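Local coordinates for surface glycan binding protein B (Bacteroides ovatus, PDB 6E57) that binds mixed-linkage beta-glucan at the cell surface, apparently in the capture of cereal glucans by this gut bacterium, at residues R46-D60 with R121-D133. Numbering follows the deposited sequence.
Sequences RTNGQLATFANISRD and REGLVVVNPLADD. With EDO (1,2-ethanediol), chain H.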
loop_
_atom_site.group_PDB
_atom_site.type_symbol
_atom_site.label_atom_id
_atom_site.label_comp_id
_atom_site.label_asym_id
_atom_site.label_seq_id
_atom_site.Cartn_x
_atom_site.Cartn_y
_atom_site.Cartn_z
ATOM N N ARG A 46 16.494 -3.374 -15.123
ATOM C CA ARG A 46 15.203 -3.216 -14.448
ATOM C C ARG A 46 14.811 -4.538 -13.774
ATOM O O ARG A 46 15.074 -5.620 -14.307
ATOM C CB ARG A 46 14.118 -2.781 -15.440
ATOM C CG ARG A 46 14.271 -1.359 -15.962
ATOM C CD ARG A 46 13.435 -1.117 -17.207
ATOM N NE ARG A 46 13.648 0.204 -17.789
ATOM C CZ ARG A 46 12.806 1.230 -17.688
ATOM N NH1 ARG A 46 11.683 1.107 -17.001
ATOM N NH2 ARG A 46 13.090 2.378 -18.277
ATOM N N THR A 47 14.179 -4.421 -12.600
ATOM C CA THR A 47 13.769 -5.555 -11.768
ATOM C C THR A 47 12.777 -6.426 -12.548
ATOM O O THR A 47 13.038 -7.605 -12.787
ATOM C CB THR A 47 13.177 -5.069 -10.437
ATOM O OG1 THR A 47 14.066 -4.096 -9.882
ATOM C CG2 THR A 47 12.952 -6.189 -9.446
ATOM N N ASN A 48 11.648 -5.823 -12.938
ATOM C CA ASN A 48 10.613 -6.475 -13.741
ATOM C C ASN A 48 9.661 -5.394 -14.268
ATOM O O ASN A 48 8.459 -5.431 -14.009
ATOM C CB ASN A 48 9.872 -7.552 -12.941
ATOM C CG ASN A 48 9.112 -8.529 -13.815
ATOM O OD1 ASN A 48 9.016 -9.711 -13.489
ATOM N ND2 ASN A 48 8.574 -8.054 -14.927
ATOM N N GLY A 49 10.225 -4.433 -15.008
ATOM C CA GLY A 49 9.534 -3.202 -15.380
ATOM C C GLY A 49 9.824 -2.088 -14.385
ATOM O O GLY A 49 10.014 -0.937 -14.779
ATOM N N GLN A 50 9.846 -2.446 -13.093
ATOM C CA GLN A 50 10.256 -1.565 -11.994
ATOM C C GLN A 50 11.745 -1.218 -12.149
ATOM O O GLN A 50 12.554 -2.079 -12.495
ATOM C CB GLN A 50 9.998 -2.253 -10.650
ATOM C CG GLN A 50 9.897 -1.293 -9.469
ATOM C CD GLN A 50 8.487 -0.805 -9.229
ATOM O OE1 GLN A 50 7.689 -0.655 -10.154
ATOM N NE2 GLN A 50 8.167 -0.551 -7.971
ATOM N N LEU A 51 12.091 0.047 -11.884
ATOM C CA LEU A 51 13.461 0.551 -12.037
ATOM C C LEU A 51 14.367 -0.031 -10.945
ATOM O O LEU A 51 13.926 -0.292 -9.823
ATOM C CB LEU A 51 13.452 2.080 -11.956
ATOM C CG LEU A 51 12.745 2.805 -13.100
ATOM C CD1 LEU A 51 12.612 4.290 -12.796
ATOM C CD2 LEU A 51 13.482 2.591 -14.414
ATOM N N ALA A 52 15.645 -0.208 -11.293
ATOM C CA ALA A 52 16.679 -0.652 -10.370
ATOM C C ALA A 52 17.208 0.550 -9.581
ATOM O O ALA A 52 16.913 1.699 -9.914
ATOM C CB ALA A 52 17.788 -1.336 -11.133
ATOM N N THR A 53 18.000 0.259 -8.543
ATOM C CA THR A 53 18.605 1.265 -7.678
ATOM C C THR A 53 20.074 1.452 -8.080
ATOM O O THR A 53 20.855 0.498 -8.063
ATOM C CB THR A 53 18.447 0.869 -6.205
ATOM O OG1 THR A 53 17.047 0.740 -5.960
ATOM C CG2 THR A 53 19.051 1.867 -5.240
ATOM N N PHE A 54 20.430 2.690 -8.445
ATOM C CA PHE A 54 21.779 3.041 -8.871
ATOM C C PHE A 54 22.626 3.456 -7.666
ATOM O O PHE A 54 23.825 3.196 -7.642
ATOM C CB PHE A 54 21.750 4.159 -9.916
ATOM C CG PHE A 54 21.233 3.771 -11.281
ATOM C CD1 PHE A 54 20.924 2.453 -11.597
ATOM C CD2 PHE A 54 21.088 4.731 -12.271
ATOM C CE1 PHE A 54 20.459 2.116 -12.860
ATOM C CE2 PHE A 54 20.629 4.390 -13.534
ATOM C CZ PHE A 54 20.315 3.083 -13.827
ATOM N N ALA A 55 21.997 4.107 -6.680
ATOM C CA ALA A 55 22.698 4.629 -5.509
ATOM C C ALA A 55 21.814 4.517 -4.264
ATOM O O ALA A 55 20.600 4.713 -4.328
ATOM C CB ALA A 55 23.109 6.058 -5.756
ATOM N N ASN A 56 22.463 4.216 -3.135
ATOM C CA ASN A 56 21.828 4.061 -1.834
ATOM C C ASN A 56 22.776 4.643 -0.779
ATOM O O ASN A 56 23.684 3.962 -0.308
ATOM C CB ASN A 56 21.478 2.595 -1.563
ATOM C CG ASN A 56 20.541 2.417 -0.388
ATOM O OD1 ASN A 56 20.769 2.965 0.686
ATOM N ND2 ASN A 56 19.483 1.649 -0.585
ATOM N N ILE A 57 22.551 5.911 -0.424
ATOM C CA ILE A 57 23.500 6.695 0.373
ATOM C C ILE A 57 22.735 7.445 1.468
ATOM O O ILE A 57 21.506 7.447 1.481
ATOM C CB ILE A 57 24.333 7.638 -0.526
ATOM C CG1 ILE A 57 23.473 8.532 -1.429
ATOM C CG2 ILE A 57 25.339 6.838 -1.340
ATOM C CD1 ILE A 57 23.183 9.903 -0.860
ATOM N N SER A 58 23.489 8.050 2.393
ATOM C CA SER A 58 22.939 8.814 3.513
ATOM C C SER A 58 22.786 10.290 3.128
ATOM O O SER A 58 23.478 10.795 2.250
ATOM C CB SER A 58 23.795 8.658 4.740
ATOM O OG SER A 58 23.739 7.325 5.219
ATOM N N ARG A 59 21.884 10.969 3.839
ATOM C CA ARG A 59 21.481 12.356 3.567
ATOM C C ARG A 59 22.687 13.303 3.702
ATOM O O ARG A 59 22.723 14.343 3.044
ATOM C CB ARG A 59 20.287 12.698 4.472
ATOM C CG ARG A 59 20.248 14.111 5.037
ATOM C CD ARG A 59 20.864 14.196 6.423
ATOM N NE ARG A 59 21.067 15.579 6.829
ATOM C CZ ARG A 59 21.217 15.994 8.081
ATOM N NH1 ARG A 59 21.053 15.156 9.089
ATOM N NH2 ARG A 59 21.525 17.256 8.320
ATOM N N ASP A 60 23.666 12.937 4.542
ATOM C CA ASP A 60 24.877 13.746 4.776
ATOM C C ASP A 60 25.919 13.484 3.678
ATOM O O ASP A 60 26.731 14.354 3.382
ATOM C CB ASP A 60 25.461 13.506 6.173
ATOM C CG ASP A 60 25.778 12.056 6.517
ATOM O OD1 ASP A 60 25.431 11.161 5.715
ATOM O OD2 ASP A 60 26.361 11.832 7.597
ATOM N N ARG A 121 20.553 5.737 -19.448
ATOM C CA ARG A 121 20.342 4.913 -18.254
ATOM C C ARG A 121 19.336 5.630 -17.345
ATOM O O ARG A 121 19.402 6.850 -17.192
ATOM C CB ARG A 121 21.653 4.674 -17.495
ATOM C CG ARG A 121 22.727 3.933 -18.281
ATOM C CD ARG A 121 22.392 2.483 -18.593
ATOM N NE ARG A 121 23.542 1.756 -19.127
ATOM C CZ ARG A 121 24.051 1.925 -20.347
ATOM N NH1 ARG A 121 23.465 2.739 -21.209
ATOM N NH2 ARG A 121 25.153 1.286 -20.702
ATOM N N GLU A 122 18.409 4.865 -16.754
ATOM C CA GLU A 122 17.417 5.394 -15.820
ATOM C C GLU A 122 17.339 4.469 -14.600
ATOM O O GLU A 122 17.165 3.266 -14.745
ATOM C CB GLU A 122 16.051 5.528 -16.497
ATOM C CG GLU A 122 15.044 6.323 -15.679
ATOM C CD GLU A 122 13.606 6.277 -16.173
ATOM O OE1 GLU A 122 12.704 6.643 -15.391
ATOM O OE2 GLU A 122 13.386 5.875 -17.333
ATOM N N GLY A 123 17.469 5.048 -13.402
ATOM C CA GLY A 123 17.426 4.295 -12.152
ATOM C C GLY A 123 16.940 5.143 -10.989
ATOM O O GLY A 123 16.619 6.320 -11.152
ATOM N N LEU A 124 16.881 4.521 -9.807
ATOM C CA LEU A 124 16.471 5.180 -8.580
ATOM C C LEU A 124 17.716 5.532 -7.757
ATOM O O LEU A 124 18.711 4.803 -7.781
ATOM C CB LEU A 124 15.540 4.252 -7.795
ATOM C CG LEU A 124 14.216 3.901 -8.473
ATOM C CD1 LEU A 124 13.432 2.904 -7.632
ATOM C CD2 LEU A 124 13.382 5.146 -8.742
ATOM N N VAL A 125 17.641 6.667 -7.051
ATOM C CA VAL A 125 18.625 7.072 -6.051
ATOM C C VAL A 125 17.901 7.167 -4.704
ATOM O O VAL A 125 16.998 7.989 -4.534
ATOM C CB VAL A 125 19.300 8.405 -6.431
ATOM C CG1 VAL A 125 20.105 8.988 -5.279
ATOM C CG2 VAL A 125 20.171 8.259 -7.671
ATOM N N VAL A 126 18.295 6.307 -3.761
ATOM C CA VAL A 126 17.698 6.272 -2.438
ATOM C C VAL A 126 18.629 7.020 -1.477
ATOM O O VAL A 126 19.815 6.702 -1.373
ATOM C CB VAL A 126 17.426 4.825 -1.979
ATOM C CG1 VAL A 126 16.765 4.775 -0.608
ATOM C CG2 VAL A 126 16.590 4.068 -3.000
ATOM N N VAL A 127 18.066 8.023 -0.794
ATOM C CA VAL A 127 18.781 8.862 0.160
ATOM C C VAL A 127 18.118 8.688 1.533
ATOM O O VAL A 127 16.996 9.148 1.749
ATOM C CB VAL A 127 18.791 10.334 -0.298
ATOM C CG1 VAL A 127 19.658 11.200 0.600
ATOM C CG2 VAL A 127 19.228 10.464 -1.751
ATOM N N ASN A 128 18.822 8.007 2.445
ATOM C CA ASN A 128 18.292 7.644 3.762
ATOM C C ASN A 128 18.525 8.787 4.746
ATOM O O ASN A 128 19.560 9.447 4.703
ATOM C CB ASN A 128 18.931 6.361 4.295
ATOM C CG ASN A 128 18.806 5.204 3.328
ATOM O OD1 ASN A 128 17.699 4.780 3.000
ATOM N ND2 ASN A 128 19.932 4.694 2.864
ATOM N N PRO A 129 17.581 9.041 5.679
ATOM C CA PRO A 129 17.774 10.068 6.702
ATOM C C PRO A 129 18.711 9.574 7.814
ATOM O O PRO A 129 18.986 8.379 7.897
ATOM C CB PRO A 129 16.348 10.293 7.225
ATOM C CG PRO A 129 15.679 8.942 7.065
ATOM C CD PRO A 129 16.291 8.346 5.813
ATOM N N LEU A 130 19.197 10.501 8.644
ATOM C CA LEU A 130 19.898 10.144 9.873
ATOM C C LEU A 130 18.864 9.795 10.951
ATOM O O LEU A 130 17.687 10.152 10.844
ATOM C CB LEU A 130 20.794 11.307 10.305
ATOM C CG LEU A 130 21.908 11.674 9.322
ATOM C CD1 LEU A 130 22.843 12.715 9.921
ATOM C CD2 LEU A 130 22.691 10.440 8.895
ATOM N N ALA A 131 19.323 9.087 11.989
ATOM C CA ALA A 131 18.462 8.576 13.054
ATOM C C ALA A 131 17.662 9.719 13.697
ATOM O O ALA A 131 16.464 9.569 13.957
ATOM C CB ALA A 131 19.300 7.846 14.074
ATOM N N ASP A 132 18.331 10.856 13.927
ATOM C CA ASP A 132 17.786 11.983 14.690
ATOM C C ASP A 132 17.003 12.947 13.785
ATOM O O ASP A 132 16.337 13.844 14.290
ATOM C CB ASP A 132 18.902 12.726 15.437
ATOM C CG ASP A 132 19.401 12.035 16.700
ATOM O OD1 ASP A 132 18.784 11.027 17.116
ATOM O OD2 ASP A 132 20.405 12.517 17.270
ATOM N N ASP A 133 17.081 12.770 12.461
ATOM C CA ASP A 133 16.387 13.642 11.503
ATOM C C ASP A 133 14.878 13.478 11.637
ATOM O O ASP A 133 14.392 12.368 11.841
ATOM C CB ASP A 133 16.751 13.317 10.051
ATOM C CG ASP A 133 18.110 13.814 9.595
ATOM O OD1 ASP A 133 18.840 14.383 10.426
ATOM O OD2 ASP A 133 18.425 13.624 8.401
HETATM C C1 EDO H . 24.401 0.713 -25.222
HETATM O O1 EDO H . 25.190 0.292 -26.341
HETATM C C2 EDO H . 25.295 1.432 -24.215
HETATM O O2 EDO H . 26.322 0.550 -23.743
#
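The Phe54 ring lies flat over the backbone of Gly123: the glycine CA sits 3.5 Å from the ring centroid, 12° off the normal, a CH-pi contact that a bare backbone permits. With CG anti to the carbonyl carbon (chi1 -71°), the ring swings back along 121-128, and CZ reaches the Glu122 carbonyl. Phe43 meets the ring from outside the two segments. The Phe54 backbone stays engaged too, its N giving a 2.8 Å hydrogen bond to Leu124 O. One residue is then skipped, since Thr53 pairs with Leu124 but Ala55 with Val125, a beta bulge that coincides with the corner the chain turns at Phe54. The pairing is parallel on either side of it; beyond it Val126 N bonds to Ala55 O and Ile57 N to Val126 O. This is the edge of a five-stranded mixed sheet in what is probably an Ig-like beta-sandwich domain: 53-58 is outermost, while 103-113 takes the other side of 118-128. The face carrying Ala55, Val125, Ile57 and Val127 is the tight one; Ala55 CB meets Val125 CG2 at 4.1 Å, and Leu63 covers both. The other face, more open to solvent, mixes apolar Leu124 and Val126 with Thr53, Asn56 and Asn128. There the asparagines cross at about a right angle, Asn128 ND2 donating to Asn56 OD1 over 2.9 Å, tilted 24° from the acceptor's carbonyl plane. Past the strand ends, Arg59 bends at chi2 and carries NH1 to Asp133 OD1, a 2.7 Å salt bridge. At the far end Arg46 NH2 makes a long one with Glu122 OE2, while Asn106 holds OE1.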